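Local coordinates for dihydroorotase (Saccharomyces cerevisiae, PDB 7CA0), which catalyses the interconversion of N-carbamoyl-L-aspartate and (S)-dihydroorotate, the third step of de novo pyrimidine synthesis, with two zinc ions in each subunit, at residues 102-107 with 139-144; 226-231 with 271-276; 14-19 with 41-46; 209-214 with 253-258. All coordinates share one frame; numbering follows the deposited sequence.

Interaction 1. Residues 102-107 with 139-144; sequences AGVTTN and EKPSVH. With FOT (5-fluoro-2,6-dioxo-1,2,3,6-tetrahydropyrimidine-4-carboxylic acid), chain G.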
# COMPACT_ATOMS: atom_id res chain seq x y z
N ALA A 102 -14.06 -14.73 3.31
CA ALA A 102 -14.78 -13.68 4.02
C ALA A 102 -13.85 -12.53 4.41
O ALA A 102 -12.89 -12.73 5.17
CB ALA A 102 -15.45 -14.25 5.26
N GLY A 103 -14.17 -11.32 3.93
CA GLY A 103 -13.53 -10.10 4.37
C GLY A 103 -12.36 -9.63 3.52
O GLY A 103 -11.83 -8.54 3.78
N VAL A 104 -11.93 -10.40 2.51
CA VAL A 104 -10.69 -10.05 1.82
C VAL A 104 -10.90 -9.03 0.70
O VAL A 104 -9.91 -8.43 0.24
CB VAL A 104 -9.99 -11.28 1.21
CG1 VAL A 104 -9.55 -12.26 2.30
CG2 VAL A 104 -10.89 -11.95 0.19
N THR A 105 -12.13 -8.85 0.21
CA THR A 105 -12.35 -8.00 -0.95
C THR A 105 -13.81 -7.56 -0.99
O THR A 105 -14.59 -7.84 -0.07
CB THR A 105 -11.93 -8.73 -2.23
OG1 THR A 105 -11.92 -7.81 -3.32
CG2 THR A 105 -12.88 -9.88 -2.52
N THR A 106 -14.16 -6.84 -2.07
CA THR A 106 -15.50 -6.28 -2.22
C THR A 106 -16.60 -7.33 -2.13
O THR A 106 -16.52 -8.39 -2.78
CB THR A 106 -15.62 -5.54 -3.55
OG1 THR A 106 -14.67 -4.47 -3.58
CG2 THR A 106 -17.02 -4.95 -3.69
N ASN A 107 -17.62 -7.03 -1.33
CA ASN A 107 -18.82 -7.85 -1.19
C ASN A 107 -18.45 -9.31 -0.90
O ASN A 107 -19.01 -10.25 -1.46
CB ASN A 107 -19.71 -7.72 -2.43
CG ASN A 107 -20.29 -6.30 -2.60
OD1 ASN A 107 -20.34 -5.49 -1.65
ND2 ASN A 107 -20.77 -6.02 -3.82
N GLU A 139 -6.88 -16.01 -1.52
CA GLU A 139 -6.25 -15.26 -0.45
C GLU A 139 -6.81 -15.69 0.91
O GLU A 139 -8.02 -15.67 1.12
CB GLU A 139 -6.46 -13.76 -0.64
CG GLU A 139 -5.55 -13.11 -1.68
CD GLU A 139 -5.58 -11.62 -1.58
OE1 GLU A 139 -6.58 -11.02 -2.03
OE2 GLU A 139 -4.63 -11.05 -1.01
N LYS A 140 -5.93 -16.05 1.83
CA LYS A 140 -6.45 -16.28 3.17
C LYS A 140 -6.70 -14.95 3.89
O LYS A 140 -5.91 -14.01 3.74
CB LYS A 140 -5.50 -17.13 3.99
CG LYS A 140 -5.76 -18.62 3.84
CD LYS A 140 -4.54 -19.38 4.26
CE LYS A 140 -4.86 -20.64 5.02
NZ LYS A 140 -5.74 -21.53 4.23
N PRO A 141 -7.76 -14.87 4.68
CA PRO A 141 -7.98 -13.69 5.53
C PRO A 141 -6.78 -13.41 6.43
O PRO A 141 -5.97 -14.29 6.72
CB PRO A 141 -9.22 -14.06 6.34
CG PRO A 141 -9.95 -15.06 5.49
CD PRO A 141 -8.86 -15.85 4.80
N SER A 142 -6.64 -12.14 6.79
CA SER A 142 -5.49 -11.71 7.57
C SER A 142 -5.59 -12.16 9.03
O SER A 142 -6.68 -12.29 9.59
CB SER A 142 -5.34 -10.19 7.50
OG SER A 142 -4.82 -9.80 6.24
N VAL A 143 -4.43 -12.47 9.60
CA VAL A 143 -4.30 -12.85 11.00
C VAL A 143 -2.94 -12.42 11.56
O VAL A 143 -1.89 -12.74 10.99
CB VAL A 143 -4.53 -14.36 11.17
CG1 VAL A 143 -3.57 -15.13 10.31
CG2 VAL A 143 -4.30 -14.76 12.62
N HIS A 144 -2.97 -11.68 12.66
CA HIS A 144 -1.77 -11.22 13.36
C HIS A 144 -1.82 -11.73 14.80
O HIS A 144 -1.48 -11.02 15.76
CB HIS A 144 -1.64 -9.70 13.29
CG HIS A 144 -1.61 -9.16 11.88
ND1 HIS A 144 -2.71 -9.15 11.05
CD2 HIS A 144 -0.60 -8.61 11.16
CE1 HIS A 144 -2.38 -8.63 9.89
NE2 HIS A 144 -1.10 -8.29 9.93
C2 FOT G . -15.27 -6.52 -6.98
C6 FOT G . -13.74 -4.96 -6.47
C5 FOT G . -12.73 -5.94 -6.43
O2 FOT G . -16.39 -6.73 -7.21
N3 FOT G . -14.38 -7.57 -6.98
N1 FOT G . -14.98 -5.23 -6.73
O6 FOT G . -13.59 -3.80 -6.28
F5 FOT G . -11.42 -5.67 -6.18
C4 FOT G . -13.11 -7.34 -6.71
C41 FOT G . -12.07 -8.48 -6.69
O42 FOT G . -12.40 -9.67 -6.48
O41 FOT G . -10.85 -8.28 -6.87
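V104 meets P141 through one methyl. V104 CG1 lies 3.9 Å from P141 CA and 4.3 Å from P141 CG. The same methyl also reaches the main chain before the proline, with V104 CG1 3.9 Å from E139 O. CG1 is put there because it stands anti to the carbonyl carbon, beside the backbone N (chi1 -63°). A102 O also packs against P141 CG at 3.8 Å. This part is small and van der Waals in kind.

Both threonines also border the bound 5-fluoroorotate. T106 stands over a face of its pyrimidine ring, with T106 CB 3.3 Å from ligand N1 and T106 OG1 3.0 Å from ligand O6. T105 OG1 sits by the carboxylate carbon, 3.4 Å from ligand C41. An alanine in place of T106 keeps CB over N1 but removes OG1 and CG2, and O6 is likely to be left without its neighbouring hydroxyl.

Outside partners tie both segments to the active site. V104 O accepts from K230 NZ, and T106 O from N43 ND2. E139 OE1 is bonded to H137 NE2, which by similarity binds the second zinc.

Two adjacent threonines on a loop covering the substrate are a feature of class II dihydroorotases, where this loop is flexible. The position here is consistent with the closed state. The apolar grip on 139-144 is slight, the polar bonds go to other loops, and the threonines lie against the ligand, which fits a loop that can lift away.

Interaction 2. Residues 226-231 with 271-276; sequences VNFCKP and EGVCAG. With FOT (5-fluoro-2,6-dioxo-1,2,3,6-tetrahydropyrimidine-4-carboxylic acid), chain G.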
# COMPACT_ATOMS: atom_id res chain seq x y z
N VAL A 226 -6.56 4.46 -6.80
CA VAL A 226 -7.13 3.99 -8.09
C VAL A 226 -6.47 2.67 -8.47
O VAL A 226 -7.10 1.89 -9.15
CB VAL A 226 -6.91 5.01 -9.21
CG1 VAL A 226 -8.09 5.95 -9.34
CG2 VAL A 226 -5.62 5.78 -9.05
N ASN A 227 -5.24 2.45 -8.02
CA ASN A 227 -4.51 1.24 -8.35
C ASN A 227 -4.57 0.20 -7.24
O ASN A 227 -4.01 -0.89 -7.41
CB ASN A 227 -3.05 1.57 -8.66
CG ASN A 227 -2.88 2.35 -9.96
OD1 ASN A 227 -3.70 2.24 -10.87
ND2 ASN A 227 -1.79 3.11 -10.07
N PHE A 228 -5.26 0.49 -6.14
CA PHE A 228 -5.41 -0.49 -5.06
C PHE A 228 -6.40 -1.56 -5.49
O PHE A 228 -7.53 -1.24 -5.88
CB PHE A 228 -5.89 0.20 -3.78
CG PHE A 228 -6.15 -0.76 -2.63
CD1 PHE A 228 -5.16 -1.64 -2.19
CD2 PHE A 228 -7.40 -0.81 -2.02
CE1 PHE A 228 -5.41 -2.53 -1.14
CE2 PHE A 228 -7.65 -1.70 -0.97
CZ PHE A 228 -6.67 -2.56 -0.53
N CYS A 229 -5.99 -2.82 -5.40
CA CYS A 229 -6.90 -3.92 -5.69
C CYS A 229 -6.53 -5.14 -4.86
O CYS A 229 -5.51 -5.15 -4.15
CB CYS A 229 -6.91 -4.26 -7.17
SG CYS A 229 -5.35 -4.93 -7.76
N LYS A 230 -7.36 -6.18 -4.95
CA LYS A 230 -7.06 -7.45 -4.32
C LYS A 230 -6.95 -8.54 -5.38
O LYS A 230 -7.77 -8.58 -6.30
CB LYS A 230 -8.13 -7.82 -3.28
CG LYS A 230 -8.21 -6.84 -2.12
CD LYS A 230 -6.86 -6.70 -1.43
CE LYS A 230 -6.67 -7.80 -0.39
NZ LYS A 230 -7.30 -7.43 0.93
N PRO A 231 -5.93 -9.41 -5.32
CA PRO A 231 -4.78 -9.30 -4.42
C PRO A 231 -3.94 -8.09 -4.83
O PRO A 231 -3.96 -7.72 -6.01
CB PRO A 231 -4.03 -10.61 -4.63
CG PRO A 231 -4.95 -11.48 -5.38
CD PRO A 231 -5.84 -10.61 -6.15
N GLU A 271 -10.13 6.24 4.35
CA GLU A 271 -10.09 4.88 4.88
C GLU A 271 -11.16 4.05 4.18
O GLU A 271 -12.17 4.59 3.72
CB GLU A 271 -10.31 4.83 6.39
CG GLU A 271 -11.66 5.30 6.82
CD GLU A 271 -11.74 5.50 8.33
OE1 GLU A 271 -10.92 4.88 9.03
OE2 GLU A 271 -12.61 6.27 8.79
N GLY A 272 -10.95 2.74 4.14
CA GLY A 272 -11.90 1.88 3.47
C GLY A 272 -12.01 2.14 1.98
O GLY A 272 -13.12 2.07 1.43
N VAL A 273 -10.89 2.44 1.32
CA VAL A 273 -10.87 2.56 -0.14
C VAL A 273 -11.37 1.26 -0.75
O VAL A 273 -10.87 0.18 -0.42
CB VAL A 273 -9.46 2.87 -0.64
CG1 VAL A 273 -9.38 2.57 -2.11
CG2 VAL A 273 -9.05 4.34 -0.34
N CYS A 274 -12.34 1.36 -1.65
CA CYS A 274 -12.80 0.16 -2.33
C CYS A 274 -11.68 -0.40 -3.19
O CYS A 274 -11.04 0.34 -3.93
CB CYS A 274 -14.02 0.48 -3.19
SG CYS A 274 -15.42 0.97 -2.24
N ALA A 275 -11.37 -1.66 -2.99
CA ALA A 275 -10.30 -2.27 -3.78
C ALA A 275 -10.81 -2.37 -5.20
O ALA A 275 -11.97 -2.28 -5.32
CB ALA A 275 -10.05 -3.65 -3.26
N GLY A 276 -9.97 -2.24 -6.21
CA GLY A 276 -10.43 -2.59 -7.56
C GLY A 276 -10.02 -1.61 -8.64
O GLY A 276 -10.05 -0.39 -8.45
C2 FOT G . -15.27 -6.52 -6.98
C6 FOT G . -13.74 -4.96 -6.47
C5 FOT G . -12.73 -5.94 -6.43
O2 FOT G . -16.39 -6.73 -7.21
N3 FOT G . -14.38 -7.57 -6.98
N1 FOT G . -14.98 -5.23 -6.73
O6 FOT G . -13.59 -3.80 -6.28
F5 FOT G . -11.42 -5.67 -6.18
C4 FOT G . -13.11 -7.34 -6.71
C41 FOT G . -12.07 -8.48 -6.69
O42 FOT G . -12.40 -9.67 -6.48
O41 FOT G . -10.85 -8.28 -6.87
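This is a buried packing of F228 and its neighbours against V273, A275 and G276, two loops that meet beside the active site of the barrel. One main-chain bond joins them. G276 N gives its hydrogen to F228 O at 2.7 Å, nearly straight at 175°. The F228 carbonyl also receives a weak bond from K267 NZ, which bonds to C274 O and G276 O as well.

The F228 ring carries the apolar part. CG is anti to the backbone N (chi1 177°), and this brings the ring across to V273 and A275. F228 CD2 is 3.9 Å from V273 CG1, and F228 CE2 is 3.8 Å from A275 CB. V273 O lies in the plane of the ring, at its edge. An alanine at F228 would probably open a gap between V273 CG1 and A275 CB.

A275 CB also touches CG of K230, at 3.9 Å; the amine of that lysine goes to V104. On the ligand side, A275 CB is 3.8 Å from fluorine F5. G276, with phi 137°, passes close to the ligand, and G276 CA is 3.5 Å from the same F5.

The outer side meets the second subunit, where V273 packs on P225 and V226 on Y270 of that chain. Within its own chain, segment 226-231 links helix 218-221 to helix 236-246. Segment 271-276 comes after strand 253-255 and before helix 283-293.

Interaction 3. Residues 14-19 with 41-46; sequences HVHVRE and MPNLQP. With ZN (zinc ion), chain E; FOT (5-fluoro-2,6-dioxo-1,2,3,6-tetrahydropyrimidine-4-carboxylic acid), chain G.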
# COMPACT_ATOMS: atom_id res chain seq x y z
N HIS A 14 -12.86 -12.81 -16.20
CA HIS A 14 -13.06 -12.26 -14.85
C HIS A 14 -13.60 -10.83 -15.00
O HIS A 14 -12.82 -9.88 -15.14
CB HIS A 14 -11.77 -12.28 -14.06
CG HIS A 14 -11.96 -12.13 -12.58
ND1 HIS A 14 -11.42 -13.01 -11.67
CD2 HIS A 14 -12.63 -11.20 -11.86
CE1 HIS A 14 -11.75 -12.63 -10.44
NE2 HIS A 14 -12.48 -11.53 -10.53
N VAL A 15 -14.93 -10.68 -14.94
CA VAL A 15 -15.61 -9.43 -15.22
C VAL A 15 -16.56 -9.10 -14.08
O VAL A 15 -17.28 -9.98 -13.60
CB VAL A 15 -16.38 -9.49 -16.56
CG1 VAL A 15 -17.34 -8.29 -16.71
CG2 VAL A 15 -15.41 -9.53 -17.75
N HIS A 16 -16.56 -7.84 -13.65
CA HIS A 16 -17.56 -7.31 -12.73
C HIS A 16 -18.37 -6.22 -13.40
O HIS A 16 -17.79 -5.24 -13.89
CB HIS A 16 -16.91 -6.75 -11.47
CG HIS A 16 -16.23 -7.79 -10.64
ND1 HIS A 16 -16.83 -8.38 -9.55
CD2 HIS A 16 -15.00 -8.35 -10.75
CE1 HIS A 16 -16.00 -9.27 -9.03
NE2 HIS A 16 -14.88 -9.26 -9.73
N VAL A 17 -19.69 -6.36 -13.45
CA VAL A 17 -20.49 -5.31 -14.15
C VAL A 17 -21.53 -4.69 -13.22
O VAL A 17 -22.35 -3.95 -13.71
CB VAL A 17 -21.21 -5.89 -15.38
CG1 VAL A 17 -22.12 -4.84 -16.01
CG2 VAL A 17 -20.20 -6.40 -16.39
N ARG A 18 -21.52 -5.06 -11.94
CA ARG A 18 -22.40 -4.49 -10.89
C ARG A 18 -23.88 -4.62 -11.27
O ARG A 18 -24.26 -5.63 -11.84
CB ARG A 18 -22.08 -3.02 -10.61
CG ARG A 18 -20.60 -2.73 -10.40
CD ARG A 18 -19.93 -3.61 -9.37
NE ARG A 18 -18.59 -3.14 -9.11
CZ ARG A 18 -17.65 -3.84 -8.52
NH1 ARG A 18 -17.89 -5.07 -8.11
NH2 ARG A 18 -16.47 -3.31 -8.33
N GLU A 19 -24.67 -3.63 -10.88
CA GLU A 19 -26.11 -3.56 -11.18
C GLU A 19 -26.49 -2.10 -11.38
O GLU A 19 -25.62 -1.24 -11.38
CB GLU A 19 -26.90 -4.05 -9.98
CG GLU A 19 -27.11 -5.54 -9.93
CD GLU A 19 -27.90 -5.99 -8.71
OE1 GLU A 19 -27.36 -5.92 -7.60
OE2 GLU A 19 -29.05 -6.41 -8.89
N MET A 41 -18.98 -12.17 -12.70
CA MET A 41 -18.80 -12.51 -11.30
C MET A 41 -20.04 -12.15 -10.47
O MET A 41 -20.81 -11.28 -10.87
CB MET A 41 -17.57 -11.81 -10.73
CG MET A 41 -16.23 -12.36 -11.25
SD MET A 41 -16.10 -14.12 -10.95
CE MET A 41 -14.53 -14.63 -11.65
N PRO A 42 -20.27 -12.85 -9.36
CA PRO A 42 -21.55 -12.77 -8.63
C PRO A 42 -21.60 -11.91 -7.36
O PRO A 42 -22.62 -11.98 -6.64
CB PRO A 42 -21.77 -14.24 -8.25
CG PRO A 42 -20.36 -14.71 -7.89
CD PRO A 42 -19.44 -13.98 -8.88
N ASN A 43 -20.58 -11.13 -7.03
CA ASN A 43 -20.53 -10.47 -5.72
C ASN A 43 -21.33 -9.16 -5.74
O ASN A 43 -20.82 -8.08 -5.45
CB ASN A 43 -19.08 -10.25 -5.31
CG ASN A 43 -18.32 -9.37 -6.29
OD1 ASN A 43 -18.69 -9.28 -7.46
ND2 ASN A 43 -17.27 -8.69 -5.81
N LEU A 44 -22.61 -9.29 -6.07
CA LEU A 44 -23.56 -8.20 -5.92
C LEU A 44 -24.06 -8.16 -4.47
O LEU A 44 -23.78 -9.04 -3.65
CB LEU A 44 -24.75 -8.37 -6.86
CG LEU A 44 -24.57 -8.84 -8.29
CD1 LEU A 44 -25.92 -8.82 -8.99
CD2 LEU A 44 -23.59 -7.94 -9.01
N GLN A 45 -24.84 -7.12 -4.16
CA GLN A 45 -25.59 -7.08 -2.91
C GLN A 45 -27.06 -7.29 -3.20
O GLN A 45 -27.70 -6.41 -3.80
CB GLN A 45 -25.37 -5.74 -2.20
CG GLN A 45 -23.98 -5.52 -1.67
CD GLN A 45 -23.87 -4.26 -0.81
OE1 GLN A 45 -24.89 -3.64 -0.49
NE2 GLN A 45 -22.64 -3.87 -0.47
N PRO A 46 -27.66 -8.42 -2.81
CA PRO A 46 -27.02 -9.57 -2.16
C PRO A 46 -26.31 -10.45 -3.18
O PRO A 46 -26.53 -10.26 -4.37
CB PRO A 46 -28.21 -10.30 -1.51
CG PRO A 46 -29.38 -9.92 -2.31
CD PRO A 46 -29.13 -8.53 -2.81
ZN ZN E . -13.00 -9.96 -9.27
C2 FOT G . -15.27 -6.52 -6.98
C6 FOT G . -13.74 -4.96 -6.47
C5 FOT G . -12.73 -5.94 -6.43
O2 FOT G . -16.39 -6.73 -7.21
N3 FOT G . -14.38 -7.57 -6.98
N1 FOT G . -14.98 -5.23 -6.73
O6 FOT G . -13.59 -3.80 -6.28
F5 FOT G . -11.42 -5.67 -6.18
C4 FOT G . -13.11 -7.34 -6.71
C41 FOT G . -12.07 -8.48 -6.69
O42 FOT G . -12.40 -9.67 -6.48
O41 FOT G . -10.85 -8.28 -6.87
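H14 and H16 carry the contact, with M41 laid against both. The two histidines form the His-X-His motif at the end of the first strand of the amidohydrolase TIM barrel. H14 NE2 and H16 NE2 each bind the zinc at 2.1 Å. H14 ND1 is hydrogen-bonded to E179 OE1.

M41 crosses H14 at about a right angle. Its CE stands over the centre of the H14 ring, 3.5 Å from the centroid, a CH-pi contact. SD lies above the same face, a Met-aromatic contact. With CB over H16, the bend at chi2 (-55°) helps carry SD and CE over H14. H16 has ligand N3 toward the rim of one face and M41 CB toward the rim of the other. The zinc bond at NE2 also limits its turning.

N43 comes to the edge of the H16 ring, its amide turned 62° from the ring plane. H16 ND1 gives N43 OD1 only a weak bond, at 2.9 Å. The amide's other end, N43 ND2, donates to ligand O2 at 2.6 Å. R18 NH1 donates to the same O2 in a very short bond. M41 N bonds to V15 O at 2.9 Å.

Interaction 4. Residues 209-214 with 253-258; sequences LTAHHL and FFFGSD. With ZN (zinc ion), chain E; FOT (5-fluoro-2,6-dioxo-1,2,3,6-tetrahydropyrimidine-4-carboxylic acid), chain G.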
# COMPACT_ATOMS: atom_id res chain seq x y z
N LEU A 209 -4.73 -13.99 -15.45
CA LEU A 209 -3.86 -12.86 -15.20
C LEU A 209 -4.60 -11.62 -15.66
O LEU A 209 -5.21 -11.63 -16.73
CB LEU A 209 -2.52 -13.03 -15.93
CG LEU A 209 -1.71 -14.28 -15.55
CD1 LEU A 209 -0.39 -14.34 -16.28
CD2 LEU A 209 -1.47 -14.38 -14.06
N THR A 210 -4.61 -10.61 -14.81
CA THR A 210 -5.28 -9.36 -15.12
C THR A 210 -4.41 -8.51 -16.04
O THR A 210 -3.22 -8.77 -16.22
CB THR A 210 -5.59 -8.61 -13.82
OG1 THR A 210 -4.36 -8.34 -13.16
CG2 THR A 210 -6.44 -9.48 -12.89
N ALA A 211 -5.03 -7.48 -16.61
CA ALA A 211 -4.28 -6.42 -17.27
C ALA A 211 -3.39 -5.66 -16.28
O ALA A 211 -2.18 -5.57 -16.47
CB ALA A 211 -5.25 -5.46 -17.96
N HIS A 212 -3.97 -5.20 -15.16
CA HIS A 212 -3.26 -4.25 -14.30
C HIS A 212 -2.10 -4.90 -13.57
O HIS A 212 -1.12 -4.22 -13.24
CB HIS A 212 -4.20 -3.56 -13.31
CG HIS A 212 -5.19 -4.46 -12.64
ND1 HIS A 212 -6.46 -4.70 -13.14
CD2 HIS A 212 -5.13 -5.15 -11.47
CE1 HIS A 212 -7.11 -5.51 -12.33
NE2 HIS A 212 -6.33 -5.80 -11.31
N HIS A 213 -2.16 -6.20 -13.32
CA HIS A 213 -1.06 -6.85 -12.63
C HIS A 213 0.16 -7.07 -13.52
O HIS A 213 1.22 -7.42 -12.99
CB HIS A 213 -1.52 -8.18 -12.03
CG HIS A 213 -2.36 -8.01 -10.80
ND1 HIS A 213 -3.71 -8.28 -10.78
CD2 HIS A 213 -2.04 -7.57 -9.56
CE1 HIS A 213 -4.19 -8.02 -9.58
NE2 HIS A 213 -3.20 -7.59 -8.82
N LEU A 214 0.05 -6.89 -14.84
CA LEU A 214 1.21 -6.93 -15.73
C LEU A 214 1.93 -5.59 -15.82
O LEU A 214 3.01 -5.52 -16.41
CB LEU A 214 0.79 -7.42 -17.13
CG LEU A 214 -0.01 -8.74 -17.19
CD1 LEU A 214 -0.56 -9.00 -18.59
CD2 LEU A 214 0.83 -9.94 -16.73
N PHE A 253 -2.54 -20.39 -18.34
CA PHE A 253 -2.64 -18.96 -18.05
C PHE A 253 -3.43 -18.31 -19.18
O PHE A 253 -3.01 -18.39 -20.34
CB PHE A 253 -1.27 -18.30 -17.99
CG PHE A 253 -0.36 -18.86 -16.99
CD1 PHE A 253 -0.75 -18.94 -15.68
CD2 PHE A 253 0.90 -19.34 -17.35
CE1 PHE A 253 0.09 -19.46 -14.73
CE2 PHE A 253 1.73 -19.87 -16.39
CZ PHE A 253 1.33 -19.93 -15.08
N PHE A 254 -4.55 -17.66 -18.86
CA PHE A 254 -5.26 -16.85 -19.84
C PHE A 254 -5.82 -15.59 -19.17
O PHE A 254 -5.79 -15.44 -17.95
CB PHE A 254 -6.37 -17.65 -20.55
CG PHE A 254 -7.22 -18.48 -19.62
CD1 PHE A 254 -6.90 -19.81 -19.39
CD2 PHE A 254 -8.37 -17.95 -19.03
CE1 PHE A 254 -7.67 -20.60 -18.57
CE2 PHE A 254 -9.17 -18.73 -18.20
CZ PHE A 254 -8.82 -20.06 -17.97
N PHE A 255 -6.32 -14.68 -20.01
CA PHE A 255 -6.72 -13.35 -19.58
C PHE A 255 -8.03 -13.34 -18.80
O PHE A 255 -9.05 -13.85 -19.27
CB PHE A 255 -6.88 -12.46 -20.80
CG PHE A 255 -7.33 -11.05 -20.49
CD1 PHE A 255 -6.65 -10.28 -19.56
CD2 PHE A 255 -8.41 -10.50 -21.14
CE1 PHE A 255 -7.05 -8.98 -19.29
CE2 PHE A 255 -8.82 -9.21 -20.87
CZ PHE A 255 -8.14 -8.45 -19.94
N GLY A 256 -8.01 -12.72 -17.61
CA GLY A 256 -9.21 -12.34 -16.88
C GLY A 256 -8.97 -10.97 -16.29
O GLY A 256 -8.09 -10.82 -15.44
N SER A 257 -9.71 -9.96 -16.73
CA SER A 257 -9.34 -8.59 -16.37
C SER A 257 -9.52 -8.30 -14.88
O SER A 257 -8.76 -7.51 -14.32
CB SER A 257 -10.15 -7.59 -17.19
OG SER A 257 -11.51 -7.61 -16.78
N ASP A 258 -10.52 -8.90 -14.24
CA ASP A 258 -10.99 -8.44 -12.95
C ASP A 258 -11.29 -6.95 -12.99
O ASP A 258 -11.10 -6.21 -12.01
CB ASP A 258 -9.99 -8.76 -11.84
CG ASP A 258 -10.53 -8.47 -10.46
OD1 ASP A 258 -11.77 -8.57 -10.28
OD2 ASP A 258 -9.71 -8.10 -9.58
ZN ZN E . -13.00 -9.96 -9.27
C2 FOT G . -15.27 -6.52 -6.98
C6 FOT G . -13.74 -4.96 -6.47
C5 FOT G . -12.73 -5.94 -6.43
O2 FOT G . -16.39 -6.73 -7.21
N3 FOT G . -14.38 -7.57 -6.98
N1 FOT G . -14.98 -5.23 -6.73
O6 FOT G . -13.59 -3.80 -6.28
F5 FOT G . -11.42 -5.67 -6.18
C4 FOT G . -13.11 -7.34 -6.71
C41 FOT G . -12.07 -8.48 -6.69
O42 FOT G . -12.40 -9.67 -6.48
O41 FOT G . -10.85 -8.28 -6.87
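L209 is gripped on both sides of F255. L209 N donates to F254 O at 3.1 Å, and L209 O accepts from G256 N at 3.1 Å. Next to them T210 CA makes a CA-H...O contact to G256 O at 3.2 Å. H212 comes equally close by CE1, 3.3 Å from S257 O. This is the tight part. The F255 ring folds in beside it, with CG anti to the backbone N (chi1 178°). Its edge meets A211 N, and S257 N lies over one face.

The bonds mark a parallel bridge between strands 205-209 and 253-255, neighbours in the TIM barrel. Past the strand ends the chain enters the active site. T210 forms an ST motif there: its OG1 accepts from H213 N. OG1 of T210 is also 2.5 Å from H213 ND1, a very short bond in which either could be the donor. T210 CG2 packs 3.8 Å from D258 CB.

The far end is looser, though still buried. H213 and L214 barely meet 253-258; H213 NE2 bonds to P231 O, and L214 packs on helices 236-246 and 283-293. On the side facing the ligand, D258 OD1 binds zinc at 2.1 Å, sharing it with H14 and H16, and D258 OD2 lies 2.9 Å from ligand O41.

In the fold
All four contacts reach the bound 5-fluoroorotate, but from different depths. Interactions 3 and 4 are core contacts at the ends of barrel strands. They share one zinc and are joined by H14 O with S257 OG. Interaction 2 is buried too, yet it is made of loops and, like interaction 1, borders the second subunit. Interaction 1 lies at the surface and is mostly apolar. Interactions 3 and 4 supply metal ligands, and interaction 3 also hydrogen bonds to the ligand; interactions 1 and 2 lie against it. N107 bonds interaction 1 to N43 and Q45 of interaction 3. Interactions 2 and 4 touch, and their segments alternate along the chain.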